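Local coordinates for protein sorbitol dehydrogenase (Gluconobacter oxydans, PDB 5ITG) that probably oxidises D-sorbitol to L-sorbose with a nicotinamide cofactor, as a two-domain dehydrogenase with a Rossmann fold, at residues E74-Q78 / D250-P254; S400-F404 / V479-P484. All coordinates share one frame; numbering follows the deposited sequence.

Contact 1: residues E74-Q78 / D250-P254; sequences EFKAQ and DDDLP
The carboxamide of Gln78 meets the loop 250-254 with both of its polar atoms, carried out from the helix end by a chain extended beyond CG (chi2 178°). Its OE1 takes the backbone N of Asp252 at 2.8 Å, in the carbonyl plane and on a lone pair, with an N-H...O angle of 164°. Its NE2 donates a hydrogen bond to Asp251 OD1 at 3.1 Å, staying near the amide plane but reaching the carboxylate from above its plane, and also bonds Leu81 O. From the opposite face of that carboxylate comes Leu253 N, 2.8 Å from Asp251 OD1, a bond that closes an Asx turn, while OD2 is hydrogen-bonded to Ser83 OG. Within the Rossmann domain this joins the C-terminal end of helix 66-77 to the turn leading into strand 255-258. Replacing Gln78 by an alanine is likely to leave Asp252 N without its acceptor, and Asp251 OD1 and Leu81 O each with one donor fewer.

Apolar contact is made by Leu253, whose CD1 stands almost on the ring normal of Phe75, 3.3 Å from the ring centroid, in a CH-pi contact; Tyr104 also stacks on Phe75. Glu74 OE2 and Asp252 OD1 approach to 3.7 Å, like charges whose repulsion is probably eased by the Lys70-Glu74 salt bridge.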
loop_
_atom_site.group_PDB
_atom_site.type_symbol
_atom_site.label_atom_id
_atom_site.label_comp_id
_atom_site.label_asym_id
_atom_site.label_seq_id
_atom_site.Cartn_x
_atom_site.Cartn_y
_atom_site.Cartn_z
ATOM N N GLU A 74 -17.218 1.962 -19.615
ATOM C CA GLU A 74 -17.787 0.861 -18.849
ATOM C C GLU A 74 -18.306 1.340 -17.498
ATOM O O GLU A 74 -19.319 0.841 -17.003
ATOM C CB GLU A 74 -16.746 -0.239 -18.659
ATOM C CG GLU A 74 -16.272 -0.854 -19.959
ATOM C CD GLU A 74 -15.445 -2.103 -19.745
ATOM O OE1 GLU A 74 -14.421 -2.027 -19.039
ATOM O OE2 GLU A 74 -15.820 -3.163 -20.285
ATOM N N PHE A 75 -17.608 2.304 -16.902
ATOM C CA PHE A 75 -18.016 2.871 -15.615
ATOM C C PHE A 75 -19.332 3.626 -15.791
ATOM O O PHE A 75 -20.312 3.360 -15.097
ATOM C CB PHE A 75 -16.941 3.829 -15.086
ATOM C CG PHE A 75 -15.958 3.187 -14.139
ATOM C CD1 PHE A 75 -16.325 2.895 -12.825
ATOM C CD2 PHE A 75 -14.670 2.868 -14.560
ATOM C CE1 PHE A 75 -15.420 2.292 -11.945
ATOM C CE2 PHE A 75 -13.757 2.263 -13.687
ATOM C CZ PHE A 75 -14.136 1.975 -12.378
ATOM N N LYS A 76 -19.350 4.569 -16.728
ATOM C CA LYS A 76 -20.554 5.348 -16.992
ATOM C C LYS A 76 -21.729 4.430 -17.340
ATOM O O LYS A 76 -22.867 4.701 -16.966
ATOM C CB LYS A 76 -20.300 6.333 -18.140
ATOM C CG LYS A 76 -19.223 7.373 -17.843
ATOM C CD LYS A 76 -19.658 8.348 -16.745
ATOM C CE LYS A 76 -20.828 9.216 -17.199
ATOM N NZ LYS A 76 -21.214 10.239 -16.182
ATOM N N ALA A 77 -21.447 3.340 -18.044
ATOM C CA ALA A 77 -22.488 2.394 -18.438
ATOM C C ALA A 77 -23.194 1.774 -17.233
ATOM O O ALA A 77 -24.388 1.474 -17.288
ATOM C CB ALA A 77 -21.890 1.293 -19.315
ATOM N N GLN A 78 -22.459 1.579 -16.144
ATOM C CA GLN A 78 -23.044 0.995 -14.942
ATOM C C GLN A 78 -23.337 2.056 -13.892
ATOM O O GLN A 78 -23.441 1.747 -12.702
ATOM C CB GLN A 78 -22.109 -0.064 -14.353
ATOM C CG GLN A 78 -21.960 -1.300 -15.218
ATOM C CD GLN A 78 -20.998 -2.313 -14.629
ATOM O OE1 GLN A 78 -20.769 -3.374 -15.211
ATOM N NE2 GLN A 78 -20.428 -1.992 -13.471
ATOM N N ASP A 250 -23.664 -9.350 -13.600
ATOM C CA ASP A 250 -22.918 -9.180 -14.842
ATOM C C ASP A 250 -22.135 -7.877 -14.730
ATOM O O ASP A 250 -22.439 -6.887 -15.394
ATOM C CB ASP A 250 -23.873 -9.128 -16.039
ATOM C CG ASP A 250 -23.145 -8.908 -17.353
ATOM O OD1 ASP A 250 -22.237 -9.705 -17.672
ATOM O OD2 ASP A 250 -23.484 -7.939 -18.069
ATOM N N ASP A 251 -21.120 -7.895 -13.875
ATOM C CA ASP A 251 -20.292 -6.730 -13.625
ATOM C C ASP A 251 -19.127 -6.646 -14.598
ATOM O O ASP A 251 -18.412 -7.617 -14.798
ATOM C CB ASP A 251 -19.753 -6.795 -12.195
ATOM C CG ASP A 251 -19.171 -5.477 -11.722
ATOM O OD1 ASP A 251 -19.001 -4.557 -12.552
ATOM O OD2 ASP A 251 -18.879 -5.368 -10.511
ATOM N N ASP A 252 -18.942 -5.480 -15.206
ATOM C CA ASP A 252 -17.830 -5.279 -16.129
ATOM C C ASP A 252 -16.566 -4.887 -15.361
ATOM O O ASP A 252 -15.447 -5.066 -15.851
ATOM C CB ASP A 252 -18.164 -4.178 -17.135
ATOM C CG ASP A 252 -18.959 -4.692 -18.316
ATOM O OD1 ASP A 252 -18.409 -5.507 -19.081
ATOM O OD2 ASP A 252 -20.127 -4.286 -18.475
ATOM N N LEU A 253 -16.754 -4.373 -14.149
ATOM C CA LEU A 253 -15.645 -3.924 -13.311
ATOM C C LEU A 253 -15.647 -4.536 -11.904
ATOM O O LEU A 253 -15.579 -3.819 -10.908
ATOM C CB LEU A 253 -15.698 -2.399 -13.201
ATOM C CG LEU A 253 -15.778 -1.700 -14.559
ATOM C CD1 LEU A 253 -16.249 -0.271 -14.387
ATOM C CD2 LEU A 253 -14.415 -1.760 -15.236
ATOM N N PRO A 254 -15.707 -5.871 -11.806
ATOM C CA PRO A 254 -15.713 -6.519 -10.493
ATOM C C PRO A 254 -14.314 -6.583 -9.898
ATOM O O PRO A 254 -13.333 -6.681 -10.626
ATOM C CB PRO A 254 -16.241 -7.908 -10.813
ATOM C CG PRO A 254 -15.554 -8.189 -12.111
ATOM C CD PRO A 254 -15.743 -6.879 -12.881
#

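Contact 2: residues S400-F404 / V479-P484; sequences SRIAF and VKAAIP
The ring of Phe404 has Ile483 CA over one face, while Val479 CG2 comes to its edge, near the ring plane, 3.5 Å from CZ. Ile483 also brings CG1 to within 3.6 Å of Phe404 CZ. This ring lies in the helical C-terminal domain of the mannitol dehydrogenase family, where the last residues of the chain, following helix 461-477, turn back against the start of helix 400-412.

Phe404 gives the largest share of the buried surface, followed by Pro484. With CG anti to the backbone N (chi1 172°), the ring reaches away from its own helix and in among the terminal residues. The carbonyl oxygen of Ala482 approaches obliquely, 3.5 Å from Phe404 CD1, and the methyl group of the same alanine touches CE1 more loosely. Pro308, on helix 288-312, packs against both Phe404 and Val479, and Asn329, on helix 324-338, touches both Phe404 and Ile483, so two further helices border the aromatic group.

The C-terminal Pro484 fills the other end of the contact, beside the first turn of the helix. Its CD lies 3.9 Å from Phe404 CB, while its CB meets the aliphatic part of Arg401 at CG, 4.0 Å away. The guanidinium of Arg401 is engaged with Asp337 and Asp398, and the hydroxyl of Ser400 with Asp398. No hydrogen bond links the two segments. Ser400 instead offers its CB to Pro484 CB at 3.9 Å, and its carbonyl O, which already accepts Phe404 N, lies 3.5 Å from Pro484 CG.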
loop_
_atom_site.group_PDB
_atom_site.type_symbol
_atom_site.label_atom_id
_atom_site.label_comp_id
_atom_site.label_asym_id
_atom_site.label_seq_id
_atom_site.Cartn_x
_atom_site.Cartn_y
_atom_site.Cartn_z
ATOM N N SER A 400 19.145 -15.229 19.166
ATOM C CA SER A 400 18.835 -16.496 18.510
ATOM C C SER A 400 17.922 -16.437 17.295
ATOM O O SER A 400 18.311 -16.873 16.215
ATOM C CB SER A 400 18.242 -17.479 19.526
ATOM O OG SER A 400 19.198 -17.786 20.525
ATOM N N ARG A 401 16.709 -15.908 17.461
ATOM C CA ARG A 401 15.755 -15.835 16.353
ATOM C C ARG A 401 16.152 -14.803 15.306
ATOM O O ARG A 401 15.893 -14.983 14.114
ATOM C CB ARG A 401 14.351 -15.532 16.879
ATOM C CG ARG A 401 13.759 -16.653 17.735
ATOM C CD ARG A 401 12.596 -16.134 18.567
ATOM N NE ARG A 401 13.031 -15.061 19.458
ATOM C CZ ARG A 401 13.646 -15.248 20.623
ATOM N NH1 ARG A 401 13.895 -16.476 21.058
ATOM N NH2 ARG A 401 14.035 -14.206 21.345
ATOM N N ILE A 402 16.774 -13.720 15.754
ATOM C CA ILE A 402 17.223 -12.677 14.848
ATOM C C ILE A 402 18.310 -13.266 13.945
ATOM O O ILE A 402 18.327 -13.032 12.727
ATOM C CB ILE A 402 17.760 -11.459 15.651
ATOM C CG1 ILE A 402 16.572 -10.709 16.269
ATOM C CG2 ILE A 402 18.576 -10.524 14.746
ATOM C CD1 ILE A 402 16.951 -9.668 17.293
ATOM N N ALA A 403 19.199 -14.054 14.540
ATOM C CA ALA A 403 20.281 -14.677 13.778
ATOM C C ALA A 403 19.728 -15.717 12.812
ATOM O O ALA A 403 20.258 -15.905 11.715
ATOM C CB ALA A 403 21.288 -15.316 14.723
ATOM N N PHE A 404 18.660 -16.394 13.224
ATOM C CA PHE A 404 18.029 -17.403 12.381
ATOM C C PHE A 404 17.463 -16.752 11.118
ATOM O O PHE A 404 17.574 -17.296 10.016
ATOM C CB PHE A 404 16.897 -18.112 13.135
ATOM C CG PHE A 404 16.081 -19.024 12.265
ATOM C CD1 PHE A 404 16.586 -20.254 11.857
ATOM C CD2 PHE A 404 14.842 -18.613 11.777
ATOM C CE1 PHE A 404 15.875 -21.063 10.968
ATOM C CE2 PHE A 404 14.123 -19.409 10.888
ATOM C CZ PHE A 404 14.645 -20.638 10.481
ATOM N N VAL A 479 16.791 -26.314 7.216
ATOM C CA VAL A 479 16.379 -25.129 7.965
ATOM C C VAL A 479 15.630 -25.350 9.282
ATOM O O VAL A 479 15.927 -24.696 10.274
ATOM C CB VAL A 479 15.565 -24.164 7.073
ATOM C CG1 VAL A 479 14.257 -24.805 6.645
ATOM C CG2 VAL A 479 15.323 -22.861 7.821
ATOM N N LYS A 480 14.672 -26.269 9.319
ATOM C CA LYS A 480 13.934 -26.474 10.561
ATOM C C LYS A 480 14.821 -26.866 11.733
ATOM O O LYS A 480 14.528 -26.534 12.881
ATOM C CB LYS A 480 12.829 -27.509 10.367
ATOM C CG LYS A 480 11.735 -27.045 9.433
ATOM C CD LYS A 480 10.583 -28.026 9.412
ATOM C CE LYS A 480 9.392 -27.448 8.665
ATOM N NZ LYS A 480 8.232 -28.366 8.801
ATOM N N ALA A 481 15.915 -27.559 11.442
ATOM C CA ALA A 481 16.842 -27.986 12.480
ATOM C C ALA A 481 17.526 -26.793 13.157
ATOM O O ALA A 481 18.022 -26.907 14.275
ATOM C CB ALA A 481 17.893 -28.915 11.884
ATOM N N ALA A 482 17.536 -25.645 12.485
ATOM C CA ALA A 482 18.188 -24.454 13.019
ATOM C C ALA A 482 17.264 -23.490 13.766
ATOM O O ALA A 482 17.725 -22.494 14.325
ATOM C CB ALA A 482 18.907 -23.714 11.885
ATOM N N ILE A 483 15.970 -23.787 13.779
ATOM C CA ILE A 483 14.994 -22.941 14.457
ATOM C C ILE A 483 15.189 -22.964 15.973
ATOM O O ILE A 483 15.176 -24.030 16.589
ATOM C CB ILE A 483 13.549 -23.402 14.155
ATOM C CG1 ILE A 483 13.231 -23.185 12.677
ATOM C CG2 ILE A 483 12.558 -22.662 15.076
ATOM C CD1 ILE A 483 11.852 -23.668 12.262
ATOM N N PRO A 484 15.367 -21.783 16.590
ATOM C CA PRO A 484 15.562 -21.640 18.038
ATOM C C PRO A 484 14.385 -22.208 18.842
ATOM O O PRO A 484 14.638 -22.929 19.832
ATOM C CB PRO A 484 15.706 -20.126 18.222
ATOM C CG PRO A 484 16.318 -19.679 16.930
ATOM C CD PRO A 484 15.507 -20.475 15.918
ATOM O OXT PRO A 484 13.225 -21.914 18.480
#

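Contact 1 and contact 2 lie on opposite sides of the chain's centre, with their own centres 50 Å apart and their nearest atoms about 36 Å apart. They follow one another along the sequence, contact 1 closing before contact 2 opens. Contact 1 belongs to the Rossmann domain, the part that in this family binds the nicotinamide cofactor, whereas contact 2 joins helix 400-412 of the C-terminal domain to the end of the chain. Their chemistry differs as well: the first combines hydrogen bonds from a glutamine amide with a leucine methyl over a ring, whereas the second is apolar and has no hydrogen bond across it. The structure is substrate-free.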